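Side-chain contacts in ultraspiracle (Drosophila melanogaster, PDB 1HG4), which acts as a nuclear hormone receptor, a transcription factor whose helical ligand-binding domain is held here in an inactive conformation with a phospholipid in its pocket: residues 92-97 and 162-167; 182-187 and 228-233; 53-58 and 136-141; 17-22 and 173-178. All blocks are in the same frame, centred on the assembly; numbering follows the deposited sequence.

In the fold
The four contacts tie together the helices of a nuclear receptor ligand-binding domain. Interactions 1 and 3 both reach the lipid: Val97 lines its pocket from helix 78-100, Val56 and Leu137 from the other pair, and the two centres are about 15 Å apart. Interaction 2 lies farther off, its Ile185 side chain about 13 Å from the lipid and its centre about 22 Å from that of interaction 3, across the chain's centre. Interactions 2 and 4 share helix 175-186, and a salt bridge joins them, with Lys182 NZ 2.9 Å from Glu18 OE1. Along the chain, interactions 1 and 3 are nested within the loop that interaction 4 closes.

Interaction 1. Residues 92-97 and 162-167; sequences LLIANV and SELSVK
Ile94 and Leu164 make the apolar part of this buried contact with one methyl each: Ile94 CG2 lies 3.9 Å from Leu164 CD1. The two side chains cross at about a right angle, and the closest touch is through this one pair of methyls. In Ile94 the longer branch stands beside the backbone N (chi1 -67°), which puts CG2 anti to that nitrogen and turns the short branch to Leu164. The CB of Leu164 points toward helix 78-100, and its nearly extended chi2 of 172° carries CD1 forward to the isoleucine. Branched aliphatic residues suit this place, because each can offer methyl groups to two neighbouring helices. In the layered, all-helical fold of nuclear receptor ligand-binding domains, helix 225-250 packs against both: Ile94 also touches Leu236 and Cys243, and Leu164 touches Ile239.

The polar part lies one turn on in helix 78-100, where the backbones come nearest, with Val97 CA 8.4 Å from Ser165 CA. Ser165 OG is 4.5 Å from Val97 O, yet its hydrogen bond is with the next carbonyl, that of Ala98, while Val97 O is bonded to Ser101 OG. A serine is small enough for this buried position and brings a hydroxyl to a carbonyl close to the C-terminal end of helix 78-100. A wider pi-type turn spans 162-166, the part of helix 154-171 that carries both Leu164 and Ser165. The side chain of Val97 lines the lipid pocket, where a compact apolar residue suits an acyl chain.

Interaction 2. Residues 182-187 and 228-233; sequences KAIILY and QLLLRL
Leu233 spreads its two methyl groups over two neighbouring isoleucines, and the whole contact is made by aliphatic carbon. Its CD1 meets Ile184 CG2 at 3.8 Å, while CD2 meets the other isoleucine through Ile185 CG1, also at 3.8 Å, and nearly as closely through Ile185 CD1. The fork of a leucine is well suited to this bridging. With CG beside the backbone N (chi1 -68°) and an extended chi2, the fork is carried out toward helix 175-186. Leu233 crosses Ile184 at about a right angle but meets Ile185 at a slant, and its CD2 touches two carbons of that side chain.

A second leucine, one turn earlier, completes the apolar set: Leu230 CD2 touches Ile184 CD1 at 3.8 Å. Ile184 is therefore used through both branches, CG2 for Leu233 and CD1 for Leu230, which explains why a beta-branched residue fits here.

The two elements are helices of the nuclear receptor ligand-binding domain, of which helix 225-250 is a long one that contributes much of the dimer interface in this family. Their short segments cross at -49°, with axes 11.1 Å apart at closest approach, a separation that bulky side chains fill. Leu230 also packs on Lys195 of the second subunit, which is consistent with such a role but does not by itself establish it.

Other helices extend the apolar layer: Ile184 touches Val207 and Tyr208 of helix 197-218, and Ile185 touches Ala88 of helix 78-100. No hydrogen bond links the two segments; the backbone carbonyl of Ile184 is bonded to the side chain of Arg204.

Interaction 3. Residues 53-58 and 136-141; sequences CQVVNK and FLNQSF. With LPP (2-(hexadecanoyloxy)-1-[(phosphonooxy)methyl]ethyl hexadecanoate), chain G.
A single methyl group of Val55 sits almost exactly over the middle of the Phe141 ring: CG2 is 4.1 Å from the ring centroid and only 4° off the ring normal, a CH-pi contact onto the face. It joins helix 46-68 to the turn between strands 134-136 and 142-144, the small antiparallel hairpin of the nuclear receptor ligand-binding domain. In Phe141 the ring is anti to the backbone N (chi1 -171°), which swings it across to the helix, and a flat aromatic group is well suited to receiving a methyl on its face. The hairpin is closed by a backbone bond from Leu137 N to Phe141 O.

The valine's other branch reaches Leu137, with Val55 CG1 4.0 Å from Leu137 CD2. Beta-branching thus gives Val55 two methyls for two different partners, while Asn138 OD1 comes no nearer than 4.3 Å to Val55 CG1.

Leu137 also borders the phospholipid. Val56, the next residue of the helix, and Leu137 both belong to its pocket, where apolar side chains suit an acyl tail. The terminal carbon of one tail, LPP C44, lies 4.0 Å from Val56 CG2 and 3.9 Å from Leu137 CG.

Interaction 4. Residues 17-22 and 173-178; sequences AEQRAE and LDRREL
The N-terminal end of helix 175-186 meets helix 11-24 here through a salt bridge between Arg175 and Glu18. Arg175 NH2 donates to Glu18 OE1 at 2.5 Å, with an angle of 142° at the hydrogen; the bond is bent, and its modelled length is doubtful at this resolution. The carboxylate and guanidinium planes stand 81° apart, and the nitrogen approaches OE1 from above the carboxylate plane rather than within it. This is a one-nitrogen grip, not the flat two-pronged pairing of which these groups are capable. The side chains come from opposite directions; in Arg175 CG is anti to the backbone N (chi1 -176°) and the chain bends at chi2, delivering the guanidinium to helix 11-24. A long, flexible arginine suits this span, since even the nearest CA atoms, those of Glu18 and Arg175, are 10.8 Å apart.

Helix 175-186 is part of the nuclear receptor ligand-binding domain, and it surrounds the buried Glu18 with partners. Lys182 shares OE1, and OE2 is hydrogen-bonded to Ser179; two cations and a hydroxyl round one carboxylate would be expected to favour its ionised form.

Gln19 lies beside the other terminal nitrogen, with OE1 3.6 Å from Arg175 NH1 at the edge of the guanidinium.

The start of helix 175-186 is fixed by a capping box. Asp174, at the N-cap, accepts from Glu177 N through OD1 at 2.6 Å, and Glu177 OE1 accepts in return from Asp174 N at 3.1 Å. Short acidic Asp174 can fold back onto the first turn, whereas the longer Glu177 reaches back to the N-cap and also pairs with Arg225.

Interaction 1. Residues 92-97 and 162-167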
# COMPACT_ATOMS: atom_id res chain seq x y z
N LEU A 92 15.86 15.29 -10.70
CA LEU A 92 17.06 14.46 -10.58
C LEU A 92 18.26 15.23 -11.10
O LEU A 92 19.32 15.21 -10.48
CB LEU A 92 16.90 13.14 -11.34
CG LEU A 92 15.87 12.16 -10.75
CD1 LEU A 92 15.69 10.96 -11.69
CD2 LEU A 92 16.31 11.68 -9.36
N LEU A 93 18.09 15.92 -12.23
CA LEU A 93 19.20 16.71 -12.80
C LEU A 93 19.60 17.85 -11.87
O LEU A 93 20.78 18.02 -11.57
CB LEU A 93 18.84 17.27 -14.17
CG LEU A 93 18.59 16.24 -15.27
CD1 LEU A 93 18.57 16.93 -16.63
CD2 LEU A 93 19.67 15.20 -15.25
N ILE A 94 18.62 18.61 -11.39
CA ILE A 94 18.89 19.73 -10.50
C ILE A 94 19.51 19.32 -9.18
O ILE A 94 20.28 20.08 -8.60
CB ILE A 94 17.61 20.55 -10.24
CG1 ILE A 94 17.17 21.22 -11.54
CG2 ILE A 94 17.85 21.61 -9.16
CD1 ILE A 94 15.89 22.01 -11.42
N ALA A 95 19.19 18.11 -8.70
CA ALA A 95 19.77 17.62 -7.45
C ALA A 95 21.27 17.41 -7.69
O ALA A 95 22.10 17.69 -6.82
CB ALA A 95 19.11 16.31 -7.02
N ASN A 96 21.61 16.91 -8.87
CA ASN A 96 23.01 16.70 -9.22
C ASN A 96 23.76 18.03 -9.37
O ASN A 96 24.93 18.10 -9.00
CB ASN A 96 23.13 15.88 -10.50
CG ASN A 96 23.04 14.37 -10.24
OD1 ASN A 96 22.57 13.61 -11.09
ND2 ASN A 96 23.51 13.95 -9.08
N VAL A 97 23.12 19.07 -9.92
CA VAL A 97 23.82 20.34 -10.05
C VAL A 97 23.99 20.96 -8.67
O VAL A 97 25.00 21.59 -8.39
CB VAL A 97 23.11 21.36 -10.99
CG1 VAL A 97 22.64 20.68 -12.24
CG2 VAL A 97 21.96 22.03 -10.29
N SER A 162 21.20 28.91 -3.21
CA SER A 162 20.85 29.31 -1.85
C SER A 162 19.95 28.29 -1.15
O SER A 162 20.20 27.91 -0.01
CB SER A 162 20.15 30.66 -1.87
OG SER A 162 21.00 31.65 -2.41
N GLU A 163 18.92 27.84 -1.86
CA GLU A 163 17.96 26.89 -1.32
C GLU A 163 18.38 25.41 -1.31
O GLU A 163 17.85 24.61 -0.54
CB GLU A 163 16.63 27.05 -2.05
CG GLU A 163 16.01 28.41 -1.82
CD GLU A 163 14.70 28.61 -2.56
OE1 GLU A 163 13.82 27.73 -2.46
OE2 GLU A 163 14.55 29.66 -3.23
N LEU A 164 19.35 25.05 -2.14
CA LEU A 164 19.79 23.67 -2.17
C LEU A 164 21.26 23.51 -1.79
O LEU A 164 21.56 22.99 -0.71
CB LEU A 164 19.53 23.08 -3.56
CG LEU A 164 18.05 23.09 -3.98
CD1 LEU A 164 17.92 22.67 -5.43
CD2 LEU A 164 17.23 22.17 -3.06
N SER A 165 22.17 23.98 -2.64
CA SER A 165 23.61 23.86 -2.38
C SER A 165 24.04 24.33 -0.99
O SER A 165 24.66 23.58 -0.23
CB SER A 165 24.40 24.63 -3.44
OG SER A 165 24.22 24.07 -4.73
N VAL A 166 23.72 25.58 -0.65
CA VAL A 166 24.09 26.13 0.64
C VAL A 166 23.55 25.30 1.80
O VAL A 166 24.30 24.91 2.68
CB VAL A 166 23.61 27.61 0.79
CG1 VAL A 166 23.78 28.11 2.22
CG2 VAL A 166 24.40 28.50 -0.16
N LYS A 167 22.25 25.02 1.79
CA LYS A 167 21.66 24.24 2.86
C LYS A 167 22.20 22.82 2.94
O LYS A 167 22.32 22.27 4.03
CB LYS A 167 20.13 24.26 2.74
CG LYS A 167 19.55 25.65 2.99
CD LYS A 167 18.04 25.66 3.04
CE LYS A 167 17.51 27.05 3.38
NZ LYS A 167 16.02 27.05 3.44

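Interaction 2. Residues 182-187 and 228-233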
# COMPACT_ATOMS: atom_id res chain seq x y z
N LYS A 182 17.42 11.17 -4.05
CA LYS A 182 17.11 11.01 -5.46
C LYS A 182 16.22 9.80 -5.71
O LYS A 182 15.35 9.82 -6.59
CB LYS A 182 18.41 10.92 -6.26
CG LYS A 182 19.23 12.19 -6.18
CD LYS A 182 20.26 12.29 -7.29
CE LYS A 182 21.34 11.24 -7.16
NZ LYS A 182 22.37 11.38 -8.23
N ALA A 183 16.43 8.73 -4.95
CA ALA A 183 15.60 7.56 -5.12
C ALA A 183 14.18 7.89 -4.62
O ALA A 183 13.19 7.54 -5.28
CB ALA A 183 16.20 6.36 -4.35
N ILE A 184 14.08 8.57 -3.48
CA ILE A 184 12.76 8.92 -2.95
C ILE A 184 11.99 9.64 -4.06
O ILE A 184 10.78 9.42 -4.24
CB ILE A 184 12.88 9.85 -1.68
CG1 ILE A 184 13.39 9.04 -0.50
CG2 ILE A 184 11.54 10.49 -1.31
CD1 ILE A 184 14.02 9.88 0.55
N ILE A 185 12.70 10.49 -4.81
CA ILE A 185 12.11 11.25 -5.90
C ILE A 185 11.64 10.33 -7.01
O ILE A 185 10.49 10.42 -7.46
CB ILE A 185 13.12 12.27 -6.48
CG1 ILE A 185 13.43 13.33 -5.43
CG2 ILE A 185 12.57 12.91 -7.73
CD1 ILE A 185 14.57 14.25 -5.82
N LEU A 186 12.53 9.46 -7.47
CA LEU A 186 12.19 8.51 -8.54
C LEU A 186 10.95 7.69 -8.21
O LEU A 186 10.01 7.65 -9.00
CB LEU A 186 13.36 7.55 -8.80
CG LEU A 186 13.14 6.53 -9.92
CD1 LEU A 186 12.98 7.25 -11.26
CD2 LEU A 186 14.32 5.57 -9.99
N TYR A 187 10.96 7.03 -7.05
CA TYR A 187 9.84 6.18 -6.61
C TYR A 187 8.64 7.01 -6.13
O TYR A 187 8.31 7.01 -4.94
CB TYR A 187 10.30 5.26 -5.47
CG TYR A 187 11.39 4.28 -5.85
CD1 TYR A 187 11.27 3.48 -6.97
CD2 TYR A 187 12.53 4.13 -5.06
CE1 TYR A 187 12.25 2.54 -7.30
CE2 TYR A 187 13.51 3.20 -5.38
CZ TYR A 187 13.37 2.41 -6.51
OH TYR A 187 14.32 1.47 -6.85
N GLN A 228 14.91 16.95 8.53
CA GLN A 228 15.52 18.11 7.88
C GLN A 228 15.96 17.79 6.46
O GLN A 228 15.76 18.60 5.55
CB GLN A 228 16.73 18.59 8.68
N LEU A 229 16.56 16.62 6.25
CA LEU A 229 17.02 16.25 4.92
C LEU A 229 15.84 16.21 3.96
O LEU A 229 15.96 16.62 2.80
CB LEU A 229 17.71 14.89 4.93
CG LEU A 229 19.04 14.79 5.67
CD1 LEU A 229 19.61 13.39 5.57
CD2 LEU A 229 20.01 15.78 5.07
N LEU A 230 14.71 15.72 4.44
CA LEU A 230 13.53 15.61 3.59
C LEU A 230 12.95 16.96 3.23
O LEU A 230 12.30 17.09 2.18
CB LEU A 230 12.48 14.74 4.27
CG LEU A 230 12.91 13.27 4.43
CD1 LEU A 230 11.81 12.48 5.11
CD2 LEU A 230 13.22 12.68 3.06
N LEU A 231 13.18 17.96 4.07
CA LEU A 231 12.69 19.31 3.79
C LEU A 231 13.24 19.90 2.48
O LEU A 231 12.64 20.80 1.90
CB LEU A 231 13.04 20.26 4.94
CG LEU A 231 12.21 20.18 6.22
CD1 LEU A 231 12.72 21.24 7.20
CD2 LEU A 231 10.74 20.40 5.90
N ARG A 232 14.39 19.40 2.03
CA ARG A 232 14.96 19.91 0.79
C ARG A 232 14.13 19.50 -0.43
O ARG A 232 14.18 20.17 -1.46
CB ARG A 232 16.39 19.40 0.63
CG ARG A 232 17.37 19.91 1.68
CD ARG A 232 17.45 21.43 1.69
NE ARG A 232 16.46 22.04 2.58
CZ ARG A 232 15.71 23.09 2.27
NH1 ARG A 232 15.81 23.66 1.07
NH2 ARG A 232 14.84 23.58 3.15
N LEU A 233 13.36 18.41 -0.31
CA LEU A 233 12.55 17.92 -1.43
C LEU A 233 11.54 18.92 -1.98
O LEU A 233 11.42 19.09 -3.20
CB LEU A 233 11.84 16.62 -1.05
CG LEU A 233 12.78 15.43 -0.86
CD1 LEU A 233 11.96 14.19 -0.51
CD2 LEU A 233 13.60 15.20 -2.12

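Interaction 3. Residues 53-58 and 136-141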
# COMPACT_ATOMS: atom_id res chain seq x y z
N CYS A 53 22.54 22.16 -24.14
CA CYS A 53 21.60 21.14 -24.56
C CYS A 53 22.27 19.77 -24.64
O CYS A 53 21.74 18.78 -24.16
CB CYS A 53 20.99 21.49 -25.93
SG CYS A 53 19.76 22.84 -25.97
N GLN A 54 23.46 19.72 -25.24
CA GLN A 54 24.17 18.45 -25.35
C GLN A 54 24.50 17.85 -23.99
O GLN A 54 24.42 16.64 -23.81
CB GLN A 54 25.46 18.64 -26.16
CG GLN A 54 25.89 17.37 -26.89
CD GLN A 54 27.13 17.56 -27.76
OE1 GLN A 54 27.26 18.56 -28.48
NE2 GLN A 54 28.05 16.59 -27.70
N VAL A 55 24.87 18.70 -23.03
CA VAL A 55 25.18 18.24 -21.68
C VAL A 55 23.94 17.58 -21.05
O VAL A 55 24.00 16.45 -20.56
CB VAL A 55 25.63 19.40 -20.78
CG1 VAL A 55 25.57 18.99 -19.31
CG2 VAL A 55 27.06 19.81 -21.14
N VAL A 56 22.82 18.29 -21.06
CA VAL A 56 21.59 17.77 -20.50
C VAL A 56 21.12 16.51 -21.21
O VAL A 56 20.68 15.57 -20.55
CB VAL A 56 20.48 18.83 -20.54
CG1 VAL A 56 19.20 18.29 -19.94
CG2 VAL A 56 20.92 20.05 -19.76
N ASN A 57 21.22 16.46 -22.54
CA ASN A 57 20.78 15.28 -23.28
C ASN A 57 21.59 14.03 -22.91
O ASN A 57 21.07 12.92 -22.97
CB ASN A 57 20.85 15.51 -24.80
CG ASN A 57 19.79 16.51 -25.30
OD1 ASN A 57 18.70 16.61 -24.75
ND2 ASN A 57 20.12 17.24 -26.36
N LYS A 58 22.85 14.22 -22.52
CA LYS A 58 23.69 13.10 -22.11
C LYS A 58 23.30 12.64 -20.70
O LYS A 58 23.29 11.45 -20.39
CB LYS A 58 25.17 13.47 -22.15
CG LYS A 58 25.71 13.69 -23.55
CD LYS A 58 27.22 13.92 -23.58
CE LYS A 58 27.69 14.17 -25.02
NZ LYS A 58 29.18 14.32 -25.16
N PHE A 136 27.62 24.49 -11.08
CA PHE A 136 28.20 23.39 -11.85
C PHE A 136 27.16 22.38 -12.35
O PHE A 136 26.23 22.03 -11.63
CB PHE A 136 29.23 22.63 -11.02
CG PHE A 136 30.51 23.37 -10.79
CD1 PHE A 136 30.56 24.44 -9.91
CD2 PHE A 136 31.68 23.00 -11.45
CE1 PHE A 136 31.75 25.13 -9.70
CE2 PHE A 136 32.87 23.67 -11.24
CZ PHE A 136 32.91 24.74 -10.37
N LEU A 137 27.34 21.92 -13.58
CA LEU A 137 26.46 20.92 -14.17
C LEU A 137 27.21 19.59 -14.14
O LEU A 137 26.61 18.52 -14.11
CB LEU A 137 26.12 21.28 -15.62
CG LEU A 137 24.92 22.21 -15.86
CD1 LEU A 137 25.19 23.58 -15.29
CD2 LEU A 137 24.65 22.29 -17.34
N ASN A 138 28.54 19.70 -14.14
CA ASN A 138 29.47 18.57 -14.12
C ASN A 138 30.59 19.01 -13.22
O ASN A 138 30.43 19.93 -12.42
CB ASN A 138 30.10 18.38 -15.50
CG ASN A 138 29.19 17.72 -16.49
OD1 ASN A 138 29.42 17.78 -17.69
ND2 ASN A 138 28.16 17.05 -15.99
N GLN A 139 31.77 18.42 -13.43
CA GLN A 139 32.95 18.80 -12.67
C GLN A 139 33.77 19.76 -13.52
O GLN A 139 34.63 20.47 -13.01
CB GLN A 139 33.78 17.57 -12.32
N SER A 140 33.49 19.79 -14.83
CA SER A 140 34.22 20.63 -15.78
C SER A 140 33.37 21.50 -16.72
O SER A 140 33.83 21.90 -17.79
CB SER A 140 35.10 19.74 -16.62
OG SER A 140 34.29 18.73 -17.21
N PHE A 141 32.13 21.78 -16.34
CA PHE A 141 31.24 22.62 -17.14
C PHE A 141 30.47 23.43 -16.11
O PHE A 141 29.78 22.86 -15.27
CB PHE A 141 30.27 21.76 -17.96
CG PHE A 141 29.48 22.55 -18.97
CD1 PHE A 141 30.00 22.84 -20.22
CD2 PHE A 141 28.21 23.04 -18.64
CE1 PHE A 141 29.29 23.60 -21.14
CE2 PHE A 141 27.49 23.81 -19.55
CZ PHE A 141 28.02 24.09 -20.80
P1 LPP G . 19.99 39.57 -25.09
O2 LPP G . 20.79 40.30 -23.88
O3 LPP G . 20.39 40.41 -26.42
O4 LPP G . 18.29 39.51 -24.80
O5 LPP G . 20.65 38.09 -25.29
C6 LPP G . 21.25 37.50 -24.16
C7 LPP G . 21.37 35.99 -24.35
C8 LPP G . 22.57 35.48 -23.55
O9 LPP G . 20.19 35.38 -23.85
O27 LPP G . 22.58 34.08 -23.51
C11 LPP G . 19.60 34.50 -24.74
O10 LPP G . 19.75 34.49 -25.96
C12 LPP G . 18.72 33.52 -23.97
C13 LPP G . 19.52 32.25 -23.70
C14 LPP G . 18.59 31.07 -23.55
C15 LPP G . 18.62 30.60 -22.11
C16 LPP G . 18.55 29.09 -22.06
C17 LPP G . 18.92 28.63 -20.66
C18 LPP G . 18.02 27.48 -20.26
C19 LPP G . 17.16 27.92 -19.08
C20 LPP G . 17.59 27.16 -17.83
C21 LPP G . 16.41 26.39 -17.25
C22 LPP G . 16.23 25.06 -17.97
C23 LPP G . 16.89 23.94 -17.18
C24 LPP G . 16.95 22.70 -18.07
C25 LPP G . 17.55 21.53 -17.31
C26 LPP G . 16.45 20.60 -16.82
C29 LPP G . 23.70 33.61 -22.92
O28 LPP G . 24.50 34.26 -22.27
C30 LPP G . 23.81 32.11 -23.22
C31 LPP G . 24.54 31.39 -22.09
C32 LPP G . 23.59 30.47 -21.34
C33 LPP G . 23.58 30.84 -19.85
C34 LPP G . 22.67 29.88 -19.09
C35 LPP G . 22.81 30.12 -17.59
C36 LPP G . 22.52 28.83 -16.84
C37 LPP G . 21.18 28.94 -16.13
C38 LPP G . 21.22 28.17 -14.80
C39 LPP G . 20.35 26.92 -14.90
C40 LPP G . 21.24 25.71 -15.11
C41 LPP G . 20.50 24.44 -14.73
C42 LPP G . 20.95 23.34 -15.66
C43 LPP G . 20.60 21.98 -15.06
C44 LPP G . 21.24 20.87 -15.89

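Interaction 4. Residues 17-22 and 173-178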
# COMPACT_ATOMS: atom_id res chain seq x y z
N ALA A 17 24.18 1.97 -9.09
CA ALA A 17 23.40 2.33 -10.26
C ALA A 17 23.80 3.72 -10.78
O ALA A 17 24.04 3.90 -11.97
CB ALA A 17 21.91 2.31 -9.92
N GLU A 18 23.87 4.69 -9.88
CA GLU A 18 24.23 6.04 -10.25
C GLU A 18 25.60 6.08 -10.89
O GLU A 18 25.76 6.58 -12.00
CB GLU A 18 24.25 6.95 -9.03
CG GLU A 18 22.89 7.28 -8.45
CD GLU A 18 23.00 8.08 -7.16
OE1 GLU A 18 23.71 9.11 -7.16
OE2 GLU A 18 22.38 7.68 -6.16
N GLN A 19 26.58 5.55 -10.17
CA GLN A 19 27.96 5.54 -10.64
C GLN A 19 28.17 4.85 -11.97
O GLN A 19 28.81 5.40 -12.85
CB GLN A 19 28.86 4.91 -9.58
CG GLN A 19 29.12 5.84 -8.40
CD GLN A 19 29.81 5.16 -7.24
OE1 GLN A 19 30.34 5.83 -6.36
NE2 GLN A 19 29.80 3.83 -7.22
N ARG A 20 27.62 3.66 -12.13
CA ARG A 20 27.78 2.94 -13.38
C ARG A 20 27.09 3.67 -14.53
O ARG A 20 27.61 3.74 -15.63
CB ARG A 20 27.24 1.51 -13.25
CG ARG A 20 27.95 0.68 -12.19
CD ARG A 20 27.52 -0.78 -12.29
NE ARG A 20 28.04 -1.40 -13.50
CZ ARG A 20 27.42 -2.36 -14.17
NH1 ARG A 20 26.24 -2.81 -13.76
NH2 ARG A 20 27.97 -2.86 -15.27
N ALA A 21 25.91 4.22 -14.28
CA ALA A 21 25.19 4.92 -15.33
C ALA A 21 25.99 6.14 -15.78
O ALA A 21 25.93 6.55 -16.94
CB ALA A 21 23.82 5.35 -14.82
N GLU A 22 26.74 6.71 -14.86
CA GLU A 22 27.54 7.89 -15.13
C GLU A 22 28.82 7.63 -15.93
O GLU A 22 29.34 8.54 -16.57
CB GLU A 22 27.89 8.58 -13.81
CG GLU A 22 29.14 9.45 -13.85
CD GLU A 22 29.41 10.15 -12.53
OE1 GLU A 22 29.42 9.48 -11.47
OE2 GLU A 22 29.63 11.39 -12.54
N LEU A 173 25.57 17.26 4.04
CA LEU A 173 24.97 16.20 3.25
C LEU A 173 26.06 15.36 2.60
O LEU A 173 27.00 15.90 2.04
CB LEU A 173 24.06 16.79 2.16
CG LEU A 173 23.22 15.81 1.35
CD1 LEU A 173 22.08 15.28 2.23
CD2 LEU A 173 22.65 16.50 0.12
N ASP A 174 25.96 14.04 2.69
CA ASP A 174 26.96 13.19 2.08
C ASP A 174 26.41 12.51 0.83
O ASP A 174 25.21 12.58 0.55
CB ASP A 174 27.50 12.17 3.09
CG ASP A 174 26.44 11.20 3.58
OD1 ASP A 174 25.61 10.74 2.76
OD2 ASP A 174 26.45 10.87 4.79
N ARG A 175 27.29 11.84 0.10
CA ARG A 175 26.92 11.16 -1.13
C ARG A 175 25.84 10.10 -0.93
O ARG A 175 25.01 9.88 -1.82
CB ARG A 175 28.15 10.53 -1.79
CG ARG A 175 27.85 9.87 -3.13
CD ARG A 175 27.51 10.92 -4.19
NE ARG A 175 26.70 10.37 -5.27
CZ ARG A 175 27.04 9.33 -6.02
NH1 ARG A 175 28.20 8.70 -5.81
NH2 ARG A 175 26.23 8.90 -6.97
N ARG A 176 25.86 9.45 0.22
CA ARG A 176 24.87 8.42 0.51
C ARG A 176 23.50 9.03 0.72
O ARG A 176 22.50 8.52 0.25
CB ARG A 176 25.29 7.60 1.73
CG ARG A 176 25.87 6.22 1.39
CD ARG A 176 27.39 6.19 1.38
NE ARG A 176 27.91 5.39 0.27
CZ ARG A 176 29.20 5.28 -0.04
NH1 ARG A 176 30.12 5.90 0.69
NH2 ARG A 176 29.57 4.56 -1.10
N GLU A 177 23.45 10.15 1.43
CA GLU A 177 22.17 10.80 1.66
C GLU A 177 21.57 11.38 0.38
O GLU A 177 20.35 11.39 0.23
CB GLU A 177 22.32 11.89 2.72
CG GLU A 177 22.96 11.34 3.98
CD GLU A 177 23.15 12.36 5.06
OE1 GLU A 177 23.70 13.44 4.78
OE2 GLU A 177 22.74 12.07 6.21
N LEU A 178 22.41 11.85 -0.55
CA LEU A 178 21.89 12.41 -1.81
C LEU A 178 21.30 11.29 -2.68
O LEU A 178 20.27 11.47 -3.33
CB LEU A 178 23.00 13.13 -2.59
CG LEU A 178 22.49 13.73 -3.92
CD1 LEU A 178 21.69 15.02 -3.65
CD2 LEU A 178 23.67 14.00 -4.85